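Local coordinates for protein D-aminopeptidase (Bacillus subtilis, PDB 1HI9) that hydrolyses the N-terminal residue from peptides containing D-amino acids, using two zinc ions per subunit inside the central chamber of a self-compartmentalizing homodecamer, at residues Tyr4-Asp8 with Met87-Leu91; Phe100-His104 with Glu133-Ala138; Ala105-Thr109 with Gly120-Phe124. All coordinates share one frame; numbering follows the deposited sequence.

Contact 1: residues Tyr4-Asp8 with Met87-Leu91. With ZN (zinc ion), chain F; ZN (zinc ion), chain G.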
loop_
_atom_site.group_PDB
_atom_site.type_symbol
_atom_site.label_atom_id
_atom_site.label_comp_id
_atom_site.label_asym_id
_atom_site.label_seq_id
_atom_site.Cartn_x
_atom_site.Cartn_y
_atom_site.Cartn_z
ATOM N N TYR A 4 -25.097 23.765 -30.023
ATOM C CA TYR A 4 -24.625 22.561 -29.348
ATOM C C TYR A 4 -23.118 22.605 -29.157
ATOM O O TYR A 4 -22.375 22.924 -30.089
ATOM C CB TYR A 4 -24.953 21.316 -30.161
ATOM C CG TYR A 4 -24.530 20.031 -29.477
ATOM C CD1 TYR A 4 -25.323 19.459 -28.473
ATOM C CD2 TYR A 4 -23.333 19.394 -29.818
ATOM C CE1 TYR A 4 -24.936 18.281 -27.827
ATOM C CE2 TYR A 4 -22.936 18.218 -29.177
ATOM C CZ TYR A 4 -23.742 17.667 -28.187
ATOM O OH TYR A 4 -23.376 16.485 -27.579
ATOM N N MET A 5 -22.666 22.251 -27.957
ATOM C CA MET A 5 -21.240 22.248 -27.653
ATOM C C MET A 5 -20.737 20.909 -27.128
ATOM O O MET A 5 -21.300 20.334 -26.202
ATOM C CB MET A 5 -20.904 23.332 -26.628
ATOM C CG MET A 5 -20.599 24.688 -27.225
ATOM S SD MET A 5 -20.121 25.910 -25.979
ATOM C CE MET A 5 -18.564 25.269 -25.430
ATOM N N SER A 6 -19.671 20.414 -27.742
ATOM C CA SER A 6 -19.048 19.170 -27.322
ATOM C C SER A 6 -17.680 19.596 -26.833
ATOM O O SER A 6 -16.887 20.142 -27.603
ATOM C CB SER A 6 -18.903 18.205 -28.491
ATOM O OG SER A 6 -18.193 17.045 -28.093
ATOM N N VAL A 7 -17.402 19.361 -25.553
ATOM C CA VAL A 7 -16.118 19.760 -24.995
ATOM C C VAL A 7 -15.235 18.600 -24.548
ATOM O O VAL A 7 -15.591 17.847 -23.640
ATOM C CB VAL A 7 -16.301 20.706 -23.783
ATOM C CG1 VAL A 7 -14.962 21.338 -23.418
ATOM C CG2 VAL A 7 -17.332 21.777 -24.103
ATOM N N ASP A 8 -14.076 18.474 -25.193
ATOM C CA ASP A 8 -13.098 17.447 -24.859
ATOM C C ASP A 8 -12.020 18.149 -24.026
ATOM O O ASP A 8 -12.105 19.359 -23.796
ATOM C CB ASP A 8 -12.485 16.864 -26.136
ATOM C CG ASP A 8 -12.083 15.413 -25.981
ATOM O OD1 ASP A 8 -12.126 14.891 -24.850
ATOM O OD2 ASP A 8 -11.718 14.788 -26.994
ATOM N N MET A 87 -19.977 11.423 -26.976
ATOM C CA MET A 87 -19.554 12.783 -27.282
ATOM C C MET A 87 -20.590 13.681 -27.969
ATOM O O MET A 87 -20.465 14.904 -27.928
ATOM C CB MET A 87 -18.272 12.748 -28.114
ATOM C CG MET A 87 -17.132 12.036 -27.424
ATOM S SD MET A 87 -15.557 12.148 -28.307
ATOM C CE MET A 87 -15.029 13.779 -27.860
ATOM N N VAL A 88 -21.600 13.092 -28.605
ATOM C CA VAL A 88 -22.622 13.903 -29.260
ATOM C C VAL A 88 -24.016 13.717 -28.655
ATOM O O VAL A 88 -25.027 13.983 -29.300
ATOM C CB VAL A 88 -22.669 13.649 -30.803
ATOM C CG1 VAL A 88 -21.486 14.337 -31.467
ATOM C CG2 VAL A 88 -22.644 12.151 -31.106
ATOM N N GLU A 89 -24.056 13.265 -27.407
ATOM C CA GLU A 89 -25.307 13.077 -26.692
ATOM C C GLU A 89 -26.053 14.410 -26.584
ATOM O O GLU A 89 -25.468 15.441 -26.235
ATOM C CB GLU A 89 -25.040 12.546 -25.284
ATOM C CG GLU A 89 -26.298 12.411 -24.460
ATOM C CD GLU A 89 -27.245 11.370 -25.034
ATOM O OE1 GLU A 89 -28.476 11.493 -24.804
ATOM O OE2 GLU A 89 -26.759 10.424 -25.707
ATOM N N GLY A 90 -27.343 14.386 -26.899
ATOM C CA GLY A 90 -28.146 15.592 -26.814
ATOM C C GLY A 90 -28.244 16.398 -28.096
ATOM O O GLY A 90 -28.997 17.367 -28.169
ATOM N N LEU A 91 -27.492 16.003 -29.112
ATOM C CA LEU A 91 -27.507 16.711 -30.390
ATOM C C LEU A 91 -28.615 16.171 -31.310
ATOM O O LEU A 91 -28.621 14.987 -31.644
ATOM C CB LEU A 91 -26.141 16.552 -31.074
ATOM C CG LEU A 91 -25.688 17.622 -32.075
ATOM C CD1 LEU A 91 -24.361 17.217 -32.696
ATOM C CD2 LEU A 91 -26.727 17.813 -33.158
HETATM ZN ZN ZN F . -10.901 13.013 -27.489
HETATM ZN ZN ZN G . -10.596 13.263 -24.369
HETATM O O HOH W 1 -11.074 11.450 -26.095
#

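Contact 2: residues Phe100-His104 with Glu133-Ala138. With ZN (zinc ion), chain F.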
loop_
_atom_site.group_PDB
_atom_site.type_symbol
_atom_site.label_atom_id
_atom_site.label_comp_id
_atom_site.label_asym_id
_atom_site.label_seq_id
_atom_site.Cartn_x
_atom_site.Cartn_y
_atom_site.Cartn_z
ATOM N N PHE A 100 -17.190 22.330 -31.505
ATOM C CA PHE A 100 -16.315 21.351 -30.857
ATOM C C PHE A 100 -15.183 22.104 -30.168
ATOM O O PHE A 100 -14.445 22.843 -30.820
ATOM C CB PHE A 100 -15.743 20.376 -31.895
ATOM C CG PHE A 100 -16.780 19.518 -32.575
ATOM C CD1 PHE A 100 -16.412 18.643 -33.594
ATOM C CD2 PHE A 100 -18.110 19.561 -32.193
ATOM C CE1 PHE A 100 -17.356 17.831 -34.213
ATOM C CE2 PHE A 100 -19.051 18.751 -32.808
ATOM C CZ PHE A 100 -18.674 17.886 -33.817
ATOM N N LEU A 101 -15.050 21.906 -28.859
ATOM C CA LEU A 101 -14.033 22.594 -28.053
ATOM C C LEU A 101 -13.050 21.634 -27.398
ATOM O O LEU A 101 -13.429 20.559 -26.938
ATOM C CB LEU A 101 -14.716 23.409 -26.952
ATOM C CG LEU A 101 -14.245 24.828 -26.649
ATOM C CD1 LEU A 101 -14.975 25.305 -25.406
ATOM C CD2 LEU A 101 -12.749 24.895 -26.436
ATOM N N GLY A 102 -11.790 22.045 -27.336
ATOM C CA GLY A 102 -10.775 21.216 -26.724
ATOM C C GLY A 102 -10.522 19.918 -27.458
ATOM O O GLY A 102 -10.155 18.911 -26.847
ATOM N N TYR A 103 -10.727 19.929 -28.772
ATOM C CA TYR A 103 -10.492 18.733 -29.560
ATOM C C TYR A 103 -9.017 18.508 -29.863
ATOM O O TYR A 103 -8.180 19.406 -29.732
ATOM C CB TYR A 103 -11.314 18.783 -30.845
ATOM C CG TYR A 103 -12.705 18.199 -30.669
ATOM C CD1 TYR A 103 -13.517 18.590 -29.606
ATOM C CD2 TYR A 103 -13.194 17.245 -31.547
ATOM C CE1 TYR A 103 -14.785 18.033 -29.423
ATOM C CE2 TYR A 103 -14.458 16.685 -31.375
ATOM C CZ TYR A 103 -15.244 17.078 -30.316
ATOM O OH TYR A 103 -16.476 16.498 -30.149
ATOM N N HIS A 104 -8.714 17.283 -30.268
ATOM C CA HIS A 104 -7.343 16.877 -30.570
ATOM C C HIS A 104 -7.295 16.102 -31.869
ATOM O O HIS A 104 -8.324 15.736 -32.411
ATOM C CB HIS A 104 -6.814 15.999 -29.427
ATOM C CG HIS A 104 -7.722 14.855 -29.096
ATOM N ND1 HIS A 104 -7.794 13.711 -29.862
ATOM C CD2 HIS A 104 -8.641 14.705 -28.112
ATOM C CE1 HIS A 104 -8.712 12.902 -29.365
ATOM N NE2 HIS A 104 -9.241 13.483 -28.303
ATOM N N GLU A 133 -12.309 11.213 -33.717
ATOM C CA GLU A 133 -13.465 11.663 -32.945
ATOM C C GLU A 133 -14.129 12.833 -33.665
ATOM O O GLU A 133 -15.352 12.899 -33.790
ATOM C CB GLU A 133 -13.022 12.113 -31.547
ATOM C CG GLU A 133 -12.638 10.975 -30.623
ATOM C CD GLU A 133 -11.885 11.442 -29.395
ATOM O OE1 GLU A 133 -12.265 12.481 -28.816
ATOM O OE2 GLU A 133 -10.914 10.764 -28.999
ATOM N N LEU A 134 -13.299 13.754 -34.141
ATOM C CA LEU A 134 -13.776 14.936 -34.838
ATOM C C LEU A 134 -14.668 14.560 -36.015
ATOM O O LEU A 134 -15.785 15.063 -36.142
ATOM C CB LEU A 134 -12.580 15.748 -35.315
ATOM C CG LEU A 134 -12.853 17.194 -35.688
ATOM C CD1 LEU A 134 -11.543 17.975 -35.625
ATOM C CD2 LEU A 134 -13.480 17.258 -37.063
ATOM N N GLY A 135 -14.173 13.656 -36.852
ATOM C CA GLY A 135 -14.917 13.228 -38.017
ATOM C C GLY A 135 -16.185 12.494 -37.670
ATOM O O GLY A 135 -17.246 12.832 -38.185
ATOM N N LEU A 136 -16.092 11.489 -36.805
ATOM C CA LEU A 136 -17.283 10.746 -36.424
ATOM C C LEU A 136 -18.349 11.667 -35.836
ATOM O O LEU A 136 -19.525 11.546 -36.176
ATOM C CB LEU A 136 -16.948 9.655 -35.404
ATOM C CG LEU A 136 -16.287 8.374 -35.910
ATOM C CD1 LEU A 136 -16.124 7.399 -34.729
ATOM C CD2 LEU A 136 -17.131 7.734 -37.006
ATOM N N ASN A 137 -17.948 12.582 -34.957
ATOM C CA ASN A 137 -18.925 13.476 -34.349
ATOM C C ASN A 137 -19.534 14.424 -35.390
ATOM O O ASN A 137 -20.722 14.769 -35.316
ATOM C CB ASN A 137 -18.301 14.270 -33.192
ATOM C CG ASN A 137 -17.744 13.369 -32.091
ATOM O OD1 ASN A 137 -18.104 12.193 -31.983
ATOM N ND2 ASN A 137 -16.876 13.921 -31.267
ATOM N N ALA A 138 -18.730 14.817 -36.377
ATOM C CA ALA A 138 -19.214 15.701 -37.423
ATOM C C ALA A 138 -20.253 14.953 -38.249
ATOM O O ALA A 138 -21.293 15.508 -38.610
ATOM C CB ALA A 138 -18.056 16.168 -38.304
HETATM ZN ZN ZN F . -10.901 13.013 -27.489
HETATM O O HOH W 1 -11.074 11.450 -26.095
#

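Contact 3: residues Ala105-Thr109 with Gly120-Phe124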
loop_
_atom_site.group_PDB
_atom_site.type_symbol
_atom_site.label_atom_id
_atom_site.label_comp_id
_atom_site.label_asym_id
_atom_site.label_seq_id
_atom_site.Cartn_x
_atom_site.Cartn_y
_atom_site.Cartn_z
ATOM N N ALA A 105 -6.079 15.848 -32.342
ATOM C CA ALA A 105 -5.861 15.117 -33.575
ATOM C C ALA A 105 -6.243 13.651 -33.417
ATOM O O ALA A 105 -6.191 13.091 -32.305
ATOM C CB ALA A 105 -4.414 15.232 -33.979
ATOM N N ARG A 106 -6.625 13.031 -34.534
ATOM C CA ARG A 106 -7.009 11.616 -34.536
ATOM C C ARG A 106 -5.763 10.754 -34.348
ATOM O O ARG A 106 -4.639 11.218 -34.541
ATOM C CB ARG A 106 -7.735 11.256 -35.847
ATOM C CG ARG A 106 -6.932 11.464 -37.154
ATOM C CD ARG A 106 -7.813 11.202 -38.379
ATOM N NE ARG A 106 -7.189 11.554 -39.660
ATOM C CZ ARG A 106 -6.418 10.743 -40.380
ATOM N NH1 ARG A 106 -6.154 9.510 -39.963
ATOM N NH2 ARG A 106 -5.915 11.177 -41.524
ATOM N N ALA A 107 -5.967 9.504 -33.964
ATOM C CA ALA A 107 -4.872 8.566 -33.724
ATOM C C ALA A 107 -3.926 8.396 -34.908
ATOM O O ALA A 107 -4.318 8.576 -36.059
ATOM C CB ALA A 107 -5.444 7.208 -33.337
ATOM N N SER A 108 -2.676 8.066 -34.604
ATOM C CA SER A 108 -1.669 7.817 -35.619
ATOM C C SER A 108 -1.200 9.036 -36.415
ATOM O O SER A 108 -0.515 8.882 -37.419
ATOM C CB SER A 108 -2.192 6.742 -36.583
ATOM O OG SER A 108 -2.608 5.588 -35.871
ATOM N N THR A 109 -1.556 10.242 -35.984
ATOM C CA THR A 109 -1.117 11.438 -36.700
ATOM C C THR A 109 -0.470 12.444 -35.731
ATOM O O THR A 109 -0.609 12.323 -34.508
ATOM C CB THR A 109 -2.295 12.128 -37.424
ATOM O OG1 THR A 109 -3.179 12.712 -36.460
ATOM C CG2 THR A 109 -3.078 11.118 -38.262
ATOM N N GLY A 120 -6.330 2.016 -27.911
ATOM C CA GLY A 120 -6.246 0.910 -28.844
ATOM C C GLY A 120 -6.581 1.114 -30.313
ATOM O O GLY A 120 -6.256 0.253 -31.131
ATOM N N VAL A 121 -7.222 2.216 -30.685
ATOM C CA VAL A 121 -7.547 2.369 -32.095
ATOM C C VAL A 121 -6.494 3.151 -32.858
ATOM O O VAL A 121 -5.918 4.124 -32.350
ATOM C CB VAL A 121 -8.913 3.058 -32.333
ATOM C CG1 VAL A 121 -9.972 2.472 -31.418
ATOM C CG2 VAL A 121 -8.785 4.547 -32.148
ATOM N N ARG A 122 -6.227 2.714 -34.081
ATOM C CA ARG A 122 -5.261 3.404 -34.922
ATOM C C ARG A 122 -5.986 4.285 -35.914
ATOM O O ARG A 122 -5.541 5.394 -36.186
ATOM C CB ARG A 122 -4.372 2.407 -35.658
ATOM C CG ARG A 122 -3.119 2.050 -34.892
ATOM C CD ARG A 122 -2.303 1.078 -35.679
ATOM N NE ARG A 122 -1.931 1.578 -37.009
ATOM C CZ ARG A 122 -0.938 2.428 -37.244
ATOM N NH1 ARG A 122 -0.205 2.891 -36.241
ATOM N NH2 ARG A 122 -0.658 2.794 -38.483
ATOM N N HIS A 123 -7.101 3.788 -36.447
ATOM C CA HIS A 123 -7.900 4.548 -37.406
ATOM C C HIS A 123 -9.379 4.174 -37.365
ATOM O O HIS A 123 -9.746 3.033 -37.080
ATOM C CB HIS A 123 -7.417 4.317 -38.851
ATOM C CG HIS A 123 -6.055 4.862 -39.145
ATOM N ND1 HIS A 123 -4.964 4.055 -39.374
ATOM C CD2 HIS A 123 -5.605 6.137 -39.231
ATOM C CE1 HIS A 123 -3.896 4.805 -39.585
ATOM N NE2 HIS A 123 -4.259 6.073 -39.504
ATOM N N PHE A 124 -10.217 5.159 -37.657
ATOM C CA PHE A 124 -11.656 4.987 -37.756
ATOM C C PHE A 124 -11.940 5.240 -39.238
ATOM O O PHE A 124 -11.306 6.102 -39.856
ATOM C CB PHE A 124 -12.396 6.043 -36.934
ATOM C CG PHE A 124 -12.604 5.672 -35.490
ATOM C CD1 PHE A 124 -12.837 6.665 -34.531
ATOM C CD2 PHE A 124 -12.599 4.343 -35.088
ATOM C CE1 PHE A 124 -13.052 6.335 -33.196
ATOM C CE2 PHE A 124 -12.813 4.006 -33.763
ATOM C CZ PHE A 124 -13.044 5.002 -32.811
#

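Contact 1: residues Tyr4-Asp8 with Met87-Leu91
Tyr-4 and Leu-91 form the dense end of this contact, where strand 2-7 of the mixed seven-stranded sheet is covered by a type II beta turn running from Val-88 to Leu-91. The tyrosine ring lies under the leucine like a plate: Leu-91 CB sits 3.8 Å from the centroid of the Tyr-4 ring and only 7° off its normal, a CH-pi contact over the face, and the two side chains cross at about a right angle. The phenol is swung out to the turn because CG stands anti to the backbone N of Tyr-4 (chi1 -178°). At the rim of the ring its hydroxyl donates to the backbone, Tyr-4 OH to Glu-89 O at 2.7 Å, approaching from above the carbonyl plane, 46° out of it. One side chain thus pins the turn twice, by a face and by a polar edge. Gly-90 occupies the third position of the turn with positive phi, a backbone shape in which any side chain would collide with the carbonyl oxygen of Glu-89.

The outer side is looser. Glu-89 points away from the strand, is partly exposed, and directs OE2 to Phe-85 N; its other neighbours include Ile-177 of a neighbouring subunit.

Toward the other end of the strand the contact reaches the dinuclear zinc site. There the bent chain of Met-87 brings its methyl alongside the carboxylate, with Met-87 CE 3.6 Å from Asp-8 OD2. Asp-8 gives one oxygen to each metal: OD2 of Asp-8 lies 2.0 Å from the chain F zinc, and OD1 of Asp-8 lies 2.3 Å from the chain G zinc. A water provides a second bridge, its oxygen 2.1 Å from the chain F zinc and 2.5 Å from the chain G zinc.

Contact 2: residues Phe100-His104 with Glu133-Ala138
Tyr-103 and Asn-137 meet with ring and amide planes nearly perpendicular, 81° apart. With CG of Asn-137 anti to its carbonyl carbon (chi1 -59°), the amide comes to the hydroxyl end of the ring, and Asn-137 ND2 donates to Tyr-103 OH at 2.8 Å, bent to 134° at the hydrogen. The same hydroxyl is hydrogen-bonded to Ser-6 on strand 2-7, while Tyr-258 holds Asn-137 OD1. Phe-100 packs beside Tyr-103 and meets the same asparagine nearer its backbone: its CZ is 3.7 Å from Asn-137 CB, and its ring edge faces the helix backbone at Leu-134 and Ala-138. Across the corner at Gly-102, Phe-100 also places CB over the centre of the Tyr-103 ring. A phenylalanine in place of Tyr-103 would probably leave Asn-137 ND2 without this acceptor and take from Ser-6 OG one of its hydroxyl partners, leaving Ser-59.

Here the end of strand 97-103 packs against the first turns of helix 133-143, in an alpha/beta fold whose zinc ligands Asp-8, His-60 and His-104 all follow parallel strands. The chain F zinc is bound by His-104 NE2 at 1.9 Å and by Glu-133 OE1 at 2.0 Å. Ring and carboxylate stand nearly at right angles, and Glu-133 OE2 meets the imidazole edge, 3.1 Å from His-104 CE1. That oxygen also accepts from Met-117 N and from the metal-bridging water, 3.0 Å from Glu-133 OE2.

Contact 3: residues Ala105-Thr109 with Gly120-Phe124
Ser-108 reaches across to Arg-122 and His-123, and both atoms of its short side chain are engaged there. It occupies the third position of a type II beta turn from Arg-106 to Thr-109, with positive phi (70°). From that backbone CB leans toward strand 121-126: Ser-108 CB is 3.6 Å from His-123 NE2 and is also close to the carbonyl oxygen of Arg-122. One bond further on, OG stands anti to the carbonyl carbon of Ser-108 (chi1 -53°), which turns it toward the carbonyl oxygen of Arg-122. The hydroxyl donates there to the backbone, Ser-108 OG to Arg-122 O at 3.0 Å, its approach tilted 25° from the carbonyl plane. The same hydroxyl oxygen lies over one face of the Arg-122 guanidinium, offset to its rim, with Arg-122 NH1 at 3.6 Å from Ser-108 OG. It also stands above the His-123 ring, again near the rim.

Around this hydroxyl the packing is small and close. Ala-107 turns its methyl to the strand backbone, Ala-107 CB being 3.3 Å from Val-121 O, and that methyl is about 5 Å from the side chain of the nucleophile His-115. Arg-106 adds an edge contact to the imidazole, its NH1 3.5 Å from His-123 CD2. The turn is clipped shut by Thr-109 OG1, which donates to Arg-106 O at 2.8 Å.

Arg-122 itself is bent at chi3 and finds its main charge partner in Glu-222, with which NE forms a salt bridge; Arg-122 of a neighbouring subunit lies close by, and weaker bonds reach Ala-224 and Thr-245 of that subunit. On the neighbouring strand 218-223, Glu-222 faces both Arg-122 and His-123, the signature of a classic beta bulge.

How the contacts relate
From the N terminus, strand 2-7 comes first, and contact 1 closes a loop of 78 residues by returning 87-91 to it. Contact 2 opens only afterwards, so the two lie in series; its loop runs from His-104 to Glu-133 and encloses contact 3, which closes a shorter loop of ten residues carrying the nucleophile His-115. Contacts 1 and 2 adjoin, since strands 2-7 and 97-103 are neighbours in the mixed sheet, and the residue following each, Asp-8 and His-104, binds the chain F zinc. Contact 3 leads to the antiparallel sheet through strand 121-126, touching contact 2 where Phe-124 CD1 lies 3.4 Å from Leu-136 CD1 on helix 133-143.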